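Local coordinates for protein integral membrane indolylacetylinositol arabinosyltransferase EmbC (Mycolicibacterium smegmatis, PDB 7BVE) that probably transfers arabinose units in the polymerisation of cell-wall arabinan, as an integral membrane glycosyltransferase of the emb family, at residues A[402-411]-A[441-449]. Sequence-based numbering, arbitrary orientation.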
ATOM      1  N   GLY A 402     -19.354 -29.143  28.166  1.00 15.07           N
ATOM      2  CA  GLY A 402     -19.234 -30.573  27.934  1.00 15.07           C
ATOM      3  C   GLY A 402     -18.045 -31.195  28.643  1.00 15.07           C
ATOM      4  O   GLY A 402     -18.075 -32.370  29.005  1.00 15.07           O
ATOM      5  N   VAL A 403     -16.983 -30.417  28.848  1.00 15.07           N
ATOM      6  CA  VAL A 403     -15.786 -30.924  29.514  1.00 15.07           C
ATOM      7  C   VAL A 403     -16.042 -31.102  31.003  1.00 15.07           C
ATOM      8  O   VAL A 403     -15.641 -32.101  31.608  1.00 15.07           O
ATOM      9  CB  VAL A 403     -14.604 -29.975  29.261  1.00 15.07           C
ATOM     10  CG1 VAL A 403     -13.371 -30.440  29.981  1.00 15.07           C
ATOM     11  CG2 VAL A 403     -14.336 -29.878  27.808  1.00 15.07           C
ATOM     12  N   ALA A 404     -16.724 -30.129  31.610  1.00 15.07           N
ATOM     13  CA  ALA A 404     -16.934 -30.117  33.053  1.00 15.07           C
ATOM     14  C   ALA A 404     -17.859 -31.242  33.493  1.00 15.07           C
ATOM     15  O   ALA A 404     -17.493 -32.070  34.330  1.00 15.07           O
ATOM     16  CB  ALA A 404     -17.498 -28.763  33.472  1.00 15.07           C
ATOM     17  N   THR A 405     -19.061 -31.299  32.930  1.00 15.30           N
ATOM     18  CA  THR A 405     -20.023 -32.315  33.330  1.00 15.30           C
ATOM     19  C   THR A 405     -19.752 -33.682  32.720  1.00 15.30           C
ATOM     20  O   THR A 405     -20.422 -34.642  33.113  1.00 15.30           O
ATOM     21  CB  THR A 405     -21.437 -31.878  32.961  1.00 15.30           C
ATOM     22  OG1 THR A 405     -21.508 -31.628  31.555  1.00 15.30           O
ATOM     23  CG2 THR A 405     -21.812 -30.628  33.709  1.00 15.30           C
ATOM     24  N   SER A 406     -18.806 -33.775  31.779  1.00 15.39           N
ATOM     25  CA  SER A 406     -18.418 -35.006  31.079  1.00 15.39           C
ATOM     26  C   SER A 406     -19.603 -35.635  30.341  1.00 15.39           C
ATOM     27  O   SER A 406     -20.012 -36.762  30.608  1.00 15.39           O
ATOM     28  CB  SER A 406     -17.755 -36.006  32.032  1.00 15.39           C
ATOM     29  OG  SER A 406     -17.364 -37.179  31.347  1.00 15.39           O
ATOM     30  N   ARG A 407     -20.147 -34.871  29.396  1.00 17.02           N
ATOM     31  CA  ARG A 407     -21.312 -35.260  28.617  1.00 17.02           C
ATOM     32  C   ARG A 407     -21.105 -34.845  27.170  1.00 17.02           C
ATOM     33  O   ARG A 407     -20.379 -33.894  26.889  1.00 17.02           O
ATOM     34  CB  ARG A 407     -22.586 -34.632  29.178  1.00 17.02           C
ATOM     35  CG  ARG A 407     -23.062 -35.269  30.462  1.00 17.02           C
ATOM     36  CD  ARG A 407     -24.253 -34.561  31.050  1.00 17.02           C
ATOM     37  NE  ARG A 407     -24.782 -35.302  32.185  1.00 17.02           N
ATOM     38  CZ  ARG A 407     -25.781 -34.887  32.950  1.00 17.02           C
ATOM     39  NH1 ARG A 407     -26.354 -33.718  32.716  1.00 17.02           N
ATOM     40  NH2 ARG A 407     -26.201 -35.639  33.954  1.00 17.02           N
ATOM     41  N   LEU A 408     -21.753 -35.561  26.254  1.00 15.07           N
ATOM     42  CA  LEU A 408     -21.512 -35.394  24.823  1.00 15.07           C
ATOM     43  C   LEU A 408     -22.542 -34.537  24.109  1.00 15.07           C
ATOM     44  O   LEU A 408     -22.258 -34.045  23.010  1.00 15.07           O
ATOM     45  CB  LEU A 408     -21.465 -36.752  24.131  1.00 15.07           C
ATOM     46  CG  LEU A 408     -20.231 -37.596  24.371  1.00 15.07           C
ATOM     47  CD1 LEU A 408     -20.446 -38.946  23.782  1.00 15.07           C
ATOM     48  CD2 LEU A 408     -19.088 -36.925  23.685  1.00 15.07           C
ATOM     49  N   LEU A 409     -23.731 -34.370  24.684  1.00 15.07           N
ATOM     50  CA  LEU A 409     -24.756 -33.564  24.027  1.00 15.07           C
ATOM     51  C   LEU A 409     -24.392 -32.086  23.863  1.00 15.07           C
ATOM     52  O   LEU A 409     -24.661 -31.554  22.773  1.00 15.07           O
ATOM     53  CB  LEU A 409     -26.098 -33.734  24.752  1.00 15.07           C
ATOM     54  CG  LEU A 409     -27.283 -32.971  24.162  1.00 15.07           C
ATOM     55  CD1 LEU A 409     -27.620 -33.472  22.784  1.00 15.07           C
ATOM     56  CD2 LEU A 409     -28.473 -33.082  25.058  1.00 15.07           C
ATOM     57  N   PRO A 410     -23.793 -31.369  24.834  1.00 15.07           N
ATOM     58  CA  PRO A 410     -23.335 -30.010  24.505  1.00 15.07           C
ATOM     59  C   PRO A 410     -22.198 -29.958  23.498  1.00 15.07           C
ATOM     60  O   PRO A 410     -22.072 -28.955  22.789  1.00 15.07           O
ATOM     61  CB  PRO A 410     -22.929 -29.435  25.866  1.00 15.07           C
ATOM     62  CG  PRO A 410     -22.746 -30.563  26.723  1.00 15.07           C
ATOM     63  CD  PRO A 410     -23.724 -31.569  26.295  1.00 15.07           C
ATOM     64  N   VAL A 411     -21.413 -31.021  23.354  1.00 15.07           N
ATOM     65  CA  VAL A 411     -20.412 -31.055  22.294  1.00 15.07           C
ATOM     66  C   VAL A 411     -21.081 -31.198  20.926  1.00 15.07           C
ATOM     67  O   VAL A 411     -20.673 -30.557  19.946  1.00 15.07           O
ATOM     68  CB  VAL A 411     -19.402 -32.182  22.572  1.00 15.07           C
ATOM     69  CG1 VAL A 411     -18.381 -32.283  21.472  1.00 15.07           C
ATOM     70  CG2 VAL A 411     -18.715 -31.947  23.898  1.00 15.07           C
ATOM     71  N   PRO A 441     -10.624 -32.378  24.065  1.00 29.57           N
ATOM     72  CA  PRO A 441     -11.757 -32.633  24.974  1.00 29.57           C
ATOM     73  C   PRO A 441     -12.738 -33.703  24.520  1.00 29.57           C
ATOM     74  O   PRO A 441     -13.198 -34.493  25.352  1.00 29.57           O
ATOM     75  CB  PRO A 441     -12.423 -31.258  25.051  1.00 29.57           C
ATOM     76  CG  PRO A 441     -11.312 -30.320  24.919  1.00 29.57           C
ATOM     77  CD  PRO A 441     -10.360 -30.926  23.952  1.00 29.57           C
ATOM     78  N   LEU A 442     -13.068 -33.751  23.225  1.00 25.85           N
ATOM     79  CA  LEU A 442     -13.963 -34.787  22.722  1.00 25.85           C
ATOM     80  C   LEU A 442     -13.342 -36.170  22.858  1.00 25.85           C
ATOM     81  O   LEU A 442     -14.041 -37.137  23.172  1.00 25.85           O
ATOM     82  CB  LEU A 442     -14.325 -34.499  21.267  1.00 25.85           C
ATOM     83  CG  LEU A 442     -15.237 -35.493  20.541  1.00 25.85           C
ATOM     84  CD1 LEU A 442     -16.571 -35.620  21.241  1.00 25.85           C
ATOM     85  CD2 LEU A 442     -15.435 -35.088  19.085  1.00 25.85           C
ATOM     86  N   LYS A 443     -12.025 -36.272  22.671  1.00 24.46           N
ATOM     87  CA  LYS A 443     -11.331 -37.536  22.888  1.00 24.46           C
ATOM     88  C   LYS A 443     -11.378 -37.943  24.351  1.00 24.46           C
ATOM     89  O   LYS A 443     -11.594 -39.120  24.667  1.00 24.46           O
ATOM     90  CB  LYS A 443      -9.883 -37.427  22.421  1.00 24.46           C
ATOM     91  CG  LYS A 443      -9.105 -38.713  22.561  1.00 24.46           C
ATOM     92  CD  LYS A 443      -7.688 -38.578  22.053  1.00 24.46           C
ATOM     93  CE  LYS A 443      -6.843 -37.787  23.027  1.00 24.46           C
ATOM     94  NZ  LYS A 443      -6.614 -38.539  24.288  1.00 24.46           N
ATOM     95  N   THR A 444     -11.221 -36.970  25.254  1.00 24.61           N
ATOM     96  CA  THR A 444     -11.254 -37.262  26.684  1.00 24.61           C
ATOM     97  C   THR A 444     -12.635 -37.726  27.134  1.00 24.61           C
ATOM     98  O   THR A 444     -12.745 -38.641  27.956  1.00 24.61           O
ATOM     99  CB  THR A 444     -10.825 -36.022  27.469  1.00 24.61           C
ATOM    100  OG1 THR A 444      -9.578 -35.544  26.956  1.00 24.61           O
ATOM    101  CG2 THR A 444     -10.637 -36.353  28.935  1.00 24.61           C
ATOM    102  N   ILE A 445     -13.694 -37.136  26.580  1.00 21.36           N
ATOM    103  CA  ILE A 445     -15.049 -37.531  26.960  1.00 21.36           C
ATOM    104  C   ILE A 445     -15.429 -38.872  26.339  1.00 21.36           C
ATOM    105  O   ILE A 445     -16.064 -39.706  26.991  1.00 21.36           O
ATOM    106  CB  ILE A 445     -16.055 -36.426  26.589  1.00 21.36           C
ATOM    107  CG1 ILE A 445     -15.683 -35.118  27.268  1.00 21.36           C
ATOM    108  CG2 ILE A 445     -17.443 -36.791  27.012  1.00 21.36           C
ATOM    109  CD1 ILE A 445     -15.549 -35.222  28.754  1.00 21.36           C
ATOM    110  N   VAL A 446     -15.043 -39.113  25.082  1.00 22.52           N
ATOM    111  CA  VAL A 446     -15.415 -40.359  24.416  1.00 22.52           C
ATOM    112  C   VAL A 446     -14.666 -41.542  25.019  1.00 22.52           C
ATOM    113  O   VAL A 446     -15.246 -42.615  25.222  1.00 22.52           O
ATOM    114  CB  VAL A 446     -15.190 -40.227  22.895  1.00 22.52           C
ATOM    115  CG1 VAL A 446     -15.269 -41.563  22.197  1.00 22.52           C
ATOM    116  CG2 VAL A 446     -16.247 -39.336  22.295  1.00 22.52           C
ATOM    117  N   ALA A 447     -13.399 -41.349  25.396  1.00 27.05           N
ATOM    118  CA  ALA A 447     -12.610 -42.442  25.954  1.00 27.05           C
ATOM    119  C   ALA A 447     -13.047 -42.863  27.352  1.00 27.05           C
ATOM    120  O   ALA A 447     -12.598 -43.909  27.826  1.00 27.05           O
ATOM    121  CB  ALA A 447     -11.135 -42.048  25.978  1.00 27.05           C
ATOM    122  N   ALA A 448     -13.908 -42.093  28.016  1.00 33.16           N
ATOM    123  CA  ALA A 448     -14.423 -42.453  29.330  1.00 33.16           C
ATOM    124  C   ALA A 448     -15.732 -43.224  29.277  1.00 33.16           C
ATOM    125  O   ALA A 448     -15.986 -44.050  30.159  1.00 33.16           O
ATOM    126  CB  ALA A 448     -14.622 -41.197  30.182  1.00 33.16           C
ATOM    127  N   HIS A 449     -16.569 -42.979  28.271  1.00 35.34           N
ATOM    128  CA  HIS A 449     -17.881 -43.601  28.167  1.00 35.34           C
ATOM    129  C   HIS A 449     -17.892 -44.849  27.304  1.00 35.34           C
ATOM    130  O   HIS A 449     -18.923 -45.523  27.242  1.00 35.34           O
ATOM    131  CB  HIS A 449     -18.893 -42.613  27.584  1.00 35.34           C
ATOM    132  CG  HIS A 449     -19.227 -41.473  28.492  1.00 35.34           C
ATOM    133  ND1 HIS A 449     -19.941 -40.374  28.067  1.00 35.34           N
ATOM    134  CD2 HIS A 449     -18.957 -41.265  29.801  1.00 35.34           C
ATOM    135  CE1 HIS A 449     -20.092 -39.535  29.075  1.00 35.34           C
ATOM    136  NE2 HIS A 449     -19.503 -40.051  30.138  1.00 35.34           N
TER
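Ser-406 O lies at the edge of the His-449 imidazole, near the ring plane and 3.2 Å from CE1, while one face of the ring carries Ile-445 O of its own helix, 3.9 Å above the plane and offset toward the rim. The ring turns an edge to the bend of a helical hairpin in the GT-C-type membrane domain, where helix 385-405 gives way to helix 409-422 and helix 440-449 packs beside both. Positive phi at Ser-406 (59°) marks the reversal, and Arg-407 N bonds to Gly-402 O at 3.3 Å to close the first helix.

Ile-445 points at the connection and the end of the first helix. Its CD1 reaches Ser-406 CA at 3.7 Å, whereas the side chains of Ile-445 and Leu-408 slide past each other in opposite directions, CG2 meeting CD2. With CG2 anti to the backbone N and CG1 beside it (chi1 -58°), CD1 goes to Gly-402 and Ser-406, CG2 to Leu-408. Leu-442 crosses Leu-408 at about a right angle, and its CD1 also touches Val-411 CG1 at 3.8 Å. Asp-238, at the end of helix 214-238, accepts hydrogen bonds from the backbone N of Leu-408 and Leu-409, and Thr-405 touches the bound phosphopantetheine. At the far end Val-403 CG2 rests on Pro-441 CB, 3.6 Å away.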